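Local coordinates for putative sugar ABC transporter (Yersinia enterocolitica subsp. enterocolitica 8081, PDB 5ULB), which probably serves as the periplasmic binding protein of a sugar ABC transporter, holding a methylthioribose-like sugar, here its seleno analogue, between two lobes, at residues A[60-72]-A[82-96]. Residues are numbered along the deposited sequence; the frame is centred on the assembly and turned at random. Where two conformers were deposited one is given.
Sequences DDARFQDFVNQAI and SQGRDPYSTELVKRI
Tyr88 reaches across to the start of helix 61-72, where Tyr88 OH donates to Asp61 OD1 at 2.6 Å, meeting its anti lone pair. The same hydroxyl accepts from Arg85 N, and Asn27 also donates to Asp61 OD1, so Tyr88 OH and Asp61 OD1 each take part in two hydrogen bonds. The phenol is sandwiched: the amide of Gln65 lies almost parallel over one face, planes 9° apart, with Gln65 CG in a CH-pi contact 3.9 Å from the ring centroid, while Arg85 O sits over the centre of the other. With chi1 at 56°, Tyr88 CG is wedged between its own backbone N and carbonyl carbon, the torsion that carries the ring to Asp61. Gln65 NE2 in turn bonds Asp61 O, which helps hold the amide over the ring.

Deeper in, Phe64 meets Tyr88 rim to rim, Phe64 CD2 3.6 Å from Tyr88 CE1, and Phe64 CZ lies against Gly84 CA. Leu92, built in two conformers, is in the given one a knob in a hole formed by Phe64, Gln65, Val68 and Asn69. The two helices run nearly parallel, 11° apart, joined through strand 78-82 as successive units of the Rossmann-like lobe of a periplasmic binding protein; Val68 and Ile96 both rest on that strand. At its end Gln83 turns into the sugar pocket, making a weak hydrogen bond to the ligand.

Arg95 is exposed, and its edge of the contact depends on a single polar bond, nearly straight, from Arg95 NH1 to Asn69 OD1 at 2.7 Å, with Ile72 CD1 against one guanidinium face. At the other end, Asp61 OD2 stands 3.9 Å from Arg85 NH2, a long, charge-only pair bridged by a water; partly exposed Arg85 also makes a cation-pi contact with Phe153 of the pocket.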
loop_
_atom_site.group_PDB
_atom_site.type_symbol
_atom_site.label_atom_id
_atom_site.label_comp_id
_atom_site.label_asym_id
_atom_site.label_seq_id
_atom_site.Cartn_x
_atom_site.Cartn_y
_atom_site.Cartn_z
ATOM N N ASP A 60 9.586 -13.158 2.372
ATOM C CA ASP A 60 9.967 -14.379 3.061
ATOM C C ASP A 60 9.572 -14.195 4.496
ATOM O O ASP A 60 10.150 -13.404 5.244
ATOM C CB ASP A 60 11.470 -14.608 2.863
ATOM C CG ASP A 60 12.064 -15.731 3.617
ATOM O OD1 ASP A 60 11.586 -16.127 4.638
ATOM O OD2 ASP A 60 13.107 -16.297 3.122
ATOM N N ASP A 61 8.560 -14.979 4.916
ATOM C CA ASP A 61 8.034 -14.796 6.230
ATOM C C ASP A 61 9.026 -15.109 7.349
ATOM O O ASP A 61 8.940 -14.546 8.472
ATOM C CB ASP A 61 6.786 -15.623 6.412
ATOM C CG ASP A 61 5.610 -15.163 5.502
ATOM O OD1 ASP A 61 4.958 -14.167 5.802
ATOM O OD2 ASP A 61 5.491 -15.818 4.420
ATOM N N ALA A 62 9.945 -16.055 7.105
ATOM C CA ALA A 62 10.996 -16.349 8.070
ATOM C C ALA A 62 11.907 -15.199 8.296
ATOM O O ALA A 62 12.234 -14.863 9.473
ATOM C CB ALA A 62 11.757 -17.553 7.696
ATOM N N ARG A 63 12.283 -14.547 7.221
ATOM C CA ARG A 63 13.182 -13.372 7.297
ATOM C C ARG A 63 12.413 -12.227 7.971
ATOM O O ARG A 63 12.985 -11.494 8.813
ATOM C CB ARG A 63 13.661 -12.983 5.930
ATOM C CG ARG A 63 14.574 -14.068 5.301
ATOM C CD ARG A 63 15.240 -13.757 3.968
ATOM N NE ARG A 63 16.338 -12.824 4.183
ATOM C CZ ARG A 63 16.279 -11.532 3.977
ATOM N NH1 ARG A 63 17.394 -10.828 4.249
ATOM N NH2 ARG A 63 15.159 -10.962 3.514
ATOM N N PHE A 64 11.106 -12.053 7.697
ATOM C CA PHE A 64 10.262 -11.062 8.353
ATOM C C PHE A 64 10.312 -11.248 9.866
ATOM O O PHE A 64 10.605 -10.313 10.635
ATOM C CB PHE A 64 8.851 -11.180 7.847
ATOM C CG PHE A 64 7.914 -10.131 8.462
ATOM C CD1 PHE A 64 7.841 -8.864 7.898
ATOM C CD2 PHE A 64 7.138 -10.425 9.505
ATOM C CE1 PHE A 64 6.958 -7.972 8.417
ATOM C CE2 PHE A 64 6.275 -9.492 10.054
ATOM C CZ PHE A 64 6.217 -8.286 9.526
ATOM N N GLN A 65 10.024 -12.471 10.343
ATOM C CA GLN A 65 10.095 -12.781 11.708
ATOM C C GLN A 65 11.433 -12.550 12.379
ATOM O O GLN A 65 11.492 -11.976 13.501
ATOM C CB GLN A 65 9.567 -14.183 12.006
ATOM C CG GLN A 65 8.093 -14.429 11.647
ATOM C CD GLN A 65 7.748 -15.836 11.746
ATOM O OE1 GLN A 65 7.459 -16.393 12.830
ATOM N NE2 GLN A 65 7.729 -16.490 10.563
ATOM N N ASP A 66 12.482 -12.958 11.661
ATOM C CA ASP A 66 13.828 -12.688 12.241
ATOM C C ASP A 66 14.078 -11.152 12.415
ATOM O O ASP A 66 14.597 -10.728 13.448
ATOM C CB ASP A 66 14.884 -13.277 11.304
ATOM C CG ASP A 66 14.912 -14.778 11.291
ATOM O OD1 ASP A 66 14.352 -15.451 12.212
ATOM O OD2 ASP A 66 15.610 -15.248 10.332
ATOM N N PHE A 67 13.686 -10.349 11.414
ATOM C CA PHE A 67 13.833 -8.917 11.520
ATOM C C PHE A 67 13.067 -8.347 12.692
ATOM O O PHE A 67 13.542 -7.470 13.417
ATOM C CB PHE A 67 13.537 -8.166 10.263
ATOM C CG PHE A 67 14.526 -8.318 9.156
ATOM C CD1 PHE A 67 15.835 -8.137 9.335
ATOM C CD2 PHE A 67 14.054 -8.463 7.853
ATOM C CE1 PHE A 67 16.724 -8.171 8.272
ATOM C CE2 PHE A 67 14.944 -8.445 6.780
ATOM C CZ PHE A 67 16.286 -8.329 7.004
ATOM N N VAL A 68 11.853 -8.810 12.884
ATOM C CA VAL A 68 11.059 -8.280 14.001
ATOM C C VAL A 68 11.600 -8.678 15.358
ATOM O O VAL A 68 11.749 -7.859 16.288
ATOM C CB VAL A 68 9.533 -8.585 13.861
ATOM C CG1 VAL A 68 8.778 -8.029 15.042
ATOM C CG2 VAL A 68 8.968 -8.201 12.529
ATOM N N ASN A 69 11.989 -9.945 15.454
ATOM C CA ASN A 69 12.556 -10.420 16.637
ATOM C C ASN A 69 13.897 -9.694 17.028
ATOM O O ASN A 69 14.129 -9.323 18.187
ATOM C CB ASN A 69 12.806 -11.923 16.558
ATOM C CG ASN A 69 11.507 -12.729 16.753
ATOM O OD1 ASN A 69 10.656 -12.356 17.595
ATOM N ND2 ASN A 69 11.408 -13.856 16.125
ATOM N N GLN A 70 14.683 -9.413 16.021
ATOM C CA GLN A 70 15.900 -8.663 16.254
ATOM C C GLN A 70 15.608 -7.227 16.695
ATOM O O GLN A 70 16.221 -6.712 17.617
ATOM C CB GLN A 70 16.760 -8.633 15.044
ATOM C CG GLN A 70 17.332 -10.003 14.681
ATOM C CD GLN A 70 17.908 -10.149 13.315
ATOM O OE1 GLN A 70 18.288 -9.213 12.685
ATOM N NE2 GLN A 70 18.042 -11.427 12.878
ATOM N N ALA A 71 14.565 -6.606 16.070
ATOM C CA ALA A 71 14.210 -5.213 16.520
ATOM C C ALA A 71 13.739 -5.235 17.984
ATOM O O ALA A 71 14.033 -4.321 18.733
ATOM C CB ALA A 71 13.115 -4.682 15.620
ATOM N N ILE A 72 12.964 -6.219 18.393
ATOM C CA ILE A 72 12.544 -6.340 19.808
ATOM C C ILE A 72 13.788 -6.459 20.705
ATOM O O ILE A 72 13.921 -5.778 21.703
ATOM C CB ILE A 72 11.611 -7.543 20.031
ATOM C CG1 ILE A 72 10.289 -7.365 19.290
ATOM C CG2 ILE A 72 11.349 -7.784 21.460
ATOM C CD1 ILE A 72 9.428 -8.629 19.164
ATOM N N SER A 82 4.428 -4.034 8.370
ATOM C CA SER A 82 3.606 -3.927 7.181
ATOM C C SER A 82 3.553 -5.282 6.494
ATOM O O SER A 82 4.609 -5.908 6.272
ATOM C CB SER A 82 4.187 -2.845 6.297
ATOM O OG SER A 82 3.435 -2.530 5.148
ATOM N N GLN A 83 2.341 -5.754 6.158
ATOM C CA GLN A 83 2.123 -7.006 5.503
ATOM C C GLN A 83 2.553 -8.232 6.296
ATOM O O GLN A 83 2.818 -9.303 5.747
ATOM C CB GLN A 83 2.687 -7.079 4.057
ATOM C CG GLN A 83 1.919 -6.182 3.006
ATOM C CD GLN A 83 2.301 -4.796 3.007
ATOM O OE1 GLN A 83 3.412 -4.472 3.431
ATOM N NE2 GLN A 83 1.420 -3.905 2.575
ATOM N N GLY A 84 2.513 -8.123 7.632
ATOM C CA GLY A 84 2.705 -9.335 8.480
ATOM C C GLY A 84 1.560 -10.294 8.300
ATOM O O GLY A 84 0.395 -9.876 8.261
ATOM N N ARG A 85 1.877 -11.576 8.164
ATOM C CA ARG A 85 0.877 -12.585 7.848
ATOM C C ARG A 85 0.520 -13.437 9.065
ATOM O O ARG A 85 1.232 -13.491 10.085
ATOM C CB ARG A 85 1.343 -13.460 6.666
ATOM C CG ARG A 85 1.479 -12.702 5.397
ATOM C CD ARG A 85 1.935 -13.563 4.186
ATOM N NE ARG A 85 1.215 -14.786 4.125
ATOM C CZ ARG A 85 1.360 -15.596 3.173
ATOM N NH1 ARG A 85 0.635 -16.729 3.174
ATOM N NH2 ARG A 85 2.298 -15.284 2.293
ATOM N N ASP A 86 -0.567 -14.151 8.890
ATOM C CA ASP A 86 -0.824 -15.301 9.750
ATOM C C ASP A 86 0.156 -16.413 9.401
ATOM O O ASP A 86 0.599 -16.520 8.277
ATOM C CB ASP A 86 -2.279 -15.823 9.438
ATOM C CG ASP A 86 -3.392 -15.045 10.207
ATOM O OD1 ASP A 86 -3.192 -14.773 11.420
ATOM O OD2 ASP A 86 -4.426 -14.829 9.555
ATOM N N PRO A 87 0.500 -17.240 10.360
ATOM C CA PRO A 87 -0.088 -17.362 11.725
ATOM C C PRO A 87 0.643 -16.577 12.765
ATOM O O PRO A 87 0.172 -16.502 13.928
ATOM C CB PRO A 87 0.151 -18.853 12.046
ATOM C CG PRO A 87 1.397 -19.177 11.349
ATOM C CD PRO A 87 1.329 -18.426 10.008
ATOM N N TYR A 88 1.775 -15.996 12.398
ATOM C CA TYR A 88 2.720 -15.533 13.445
ATOM C C TYR A 88 2.517 -14.071 13.968
ATOM O O TYR A 88 3.109 -13.713 15.013
ATOM C CB TYR A 88 4.179 -15.716 12.922
ATOM C CG TYR A 88 4.341 -14.973 11.594
ATOM C CD1 TYR A 88 4.551 -13.632 11.583
ATOM C CD2 TYR A 88 4.216 -15.670 10.337
ATOM C CE1 TYR A 88 4.697 -12.923 10.396
ATOM C CE2 TYR A 88 4.301 -14.978 9.155
ATOM C CZ TYR A 88 4.558 -13.563 9.170
ATOM O OH TYR A 88 4.594 -12.882 7.995
ATOM N N SER A 89 1.816 -13.245 13.194
ATOM C CA SER A 89 1.867 -11.841 13.502
ATOM C C SER A 89 1.242 -11.451 14.821
ATOM O O SER A 89 1.736 -10.551 15.519
ATOM C CB SER A 89 1.317 -10.932 12.369
ATOM O OG SER A 89 2.151 -10.993 11.235
ATOM N N THR A 90 0.161 -12.151 15.187
ATOM C CA THR A 90 -0.454 -11.791 16.463
ATOM C C THR A 90 0.493 -11.983 17.637
ATOM O O THR A 90 0.541 -11.123 18.510
ATOM C CB THR A 90 -1.735 -12.614 16.630
ATOM O OG1 THR A 90 -2.686 -12.308 15.590
ATOM C CG2 THR A 90 -2.427 -12.367 17.912
ATOM N N GLU A 91 1.141 -13.153 17.779
ATOM C CA GLU A 91 1.995 -13.418 18.920
ATOM C C GLU A 91 3.197 -12.487 18.823
ATOM O O GLU A 91 3.713 -12.045 19.834
ATOM C CB GLU A 91 2.424 -14.895 18.955
ATOM C CG GLU A 91 1.301 -15.720 19.571
ATOM C CD GLU A 91 1.208 -15.460 21.083
ATOM O OE1 GLU A 91 0.106 -15.228 21.604
ATOM O OE2 GLU A 91 2.272 -15.436 21.730
ATOM N N LEU A 92 3.665 -12.161 17.608
ATOM C CA LEU A 92 4.828 -11.263 17.461
ATOM C C LEU A 92 4.514 -9.891 18.045
ATOM O O LEU A 92 5.246 -9.301 18.814
ATOM C CB LEU A 92 5.256 -11.068 16.003
ATOM C CG LEU A 92 6.391 -11.739 15.310
ATOM C CD1 LEU A 92 6.550 -11.130 13.936
ATOM C CD2 LEU A 92 7.618 -11.495 16.113
ATOM N N VAL A 93 3.313 -9.367 17.699
ATOM C CA VAL A 93 2.867 -8.072 18.208
ATOM C C VAL A 93 2.629 -8.087 19.672
ATOM O O VAL A 93 2.980 -7.147 20.386
ATOM C CB VAL A 93 1.704 -7.535 17.381
ATOM C CG1 VAL A 93 1.174 -6.234 18.002
ATOM C CG2 VAL A 93 2.098 -7.279 15.954
ATOM N N LYS A 94 2.055 -9.173 20.174
ATOM C CA LYS A 94 1.907 -9.277 21.611
ATOM C C LYS A 94 3.294 -9.207 22.361
ATOM O O LYS A 94 3.420 -8.640 23.456
ATOM C CB LYS A 94 1.186 -10.535 22.096
ATOM C CG LYS A 94 -0.308 -10.511 21.708
ATOM C CD LYS A 94 -0.963 -11.839 22.081
ATOM C CE LYS A 94 -2.419 -11.763 21.693
ATOM N NZ LYS A 94 -3.064 -13.013 22.058
ATOM N N ARG A 95 4.337 -9.779 21.733
ATOM C CA ARG A 95 5.660 -9.766 22.343
ATOM C C ARG A 95 6.243 -8.285 22.284
ATOM O O ARG A 95 6.915 -7.824 23.199
ATOM C CB ARG A 95 6.589 -10.764 21.636
ATOM C CG ARG A 95 7.857 -11.085 22.433
ATOM C CD ARG A 95 8.453 -12.485 22.095
ATOM N NE ARG A 95 9.408 -12.309 21.060
ATOM C CZ ARG A 95 10.630 -11.794 21.214
ATOM N NH1 ARG A 95 11.389 -11.647 20.130
ATOM N NH2 ARG A 95 11.112 -11.380 22.410
ATOM N N ILE A 96 5.945 -7.573 21.210
ATOM C CA ILE A 96 6.392 -6.203 21.081
ATOM C C ILE A 96 5.780 -5.429 22.227
ATOM O O ILE A 96 6.458 -4.691 22.938
ATOM C CB ILE A 96 5.952 -5.598 19.736
ATOM C CG1 ILE A 96 6.694 -6.280 18.561
ATOM C CG2 ILE A 96 6.253 -4.097 19.670
ATOM C CD1 ILE A 96 6.186 -5.883 17.168
HETATM O O HOH W 1 4.790 -14.136 2.600
#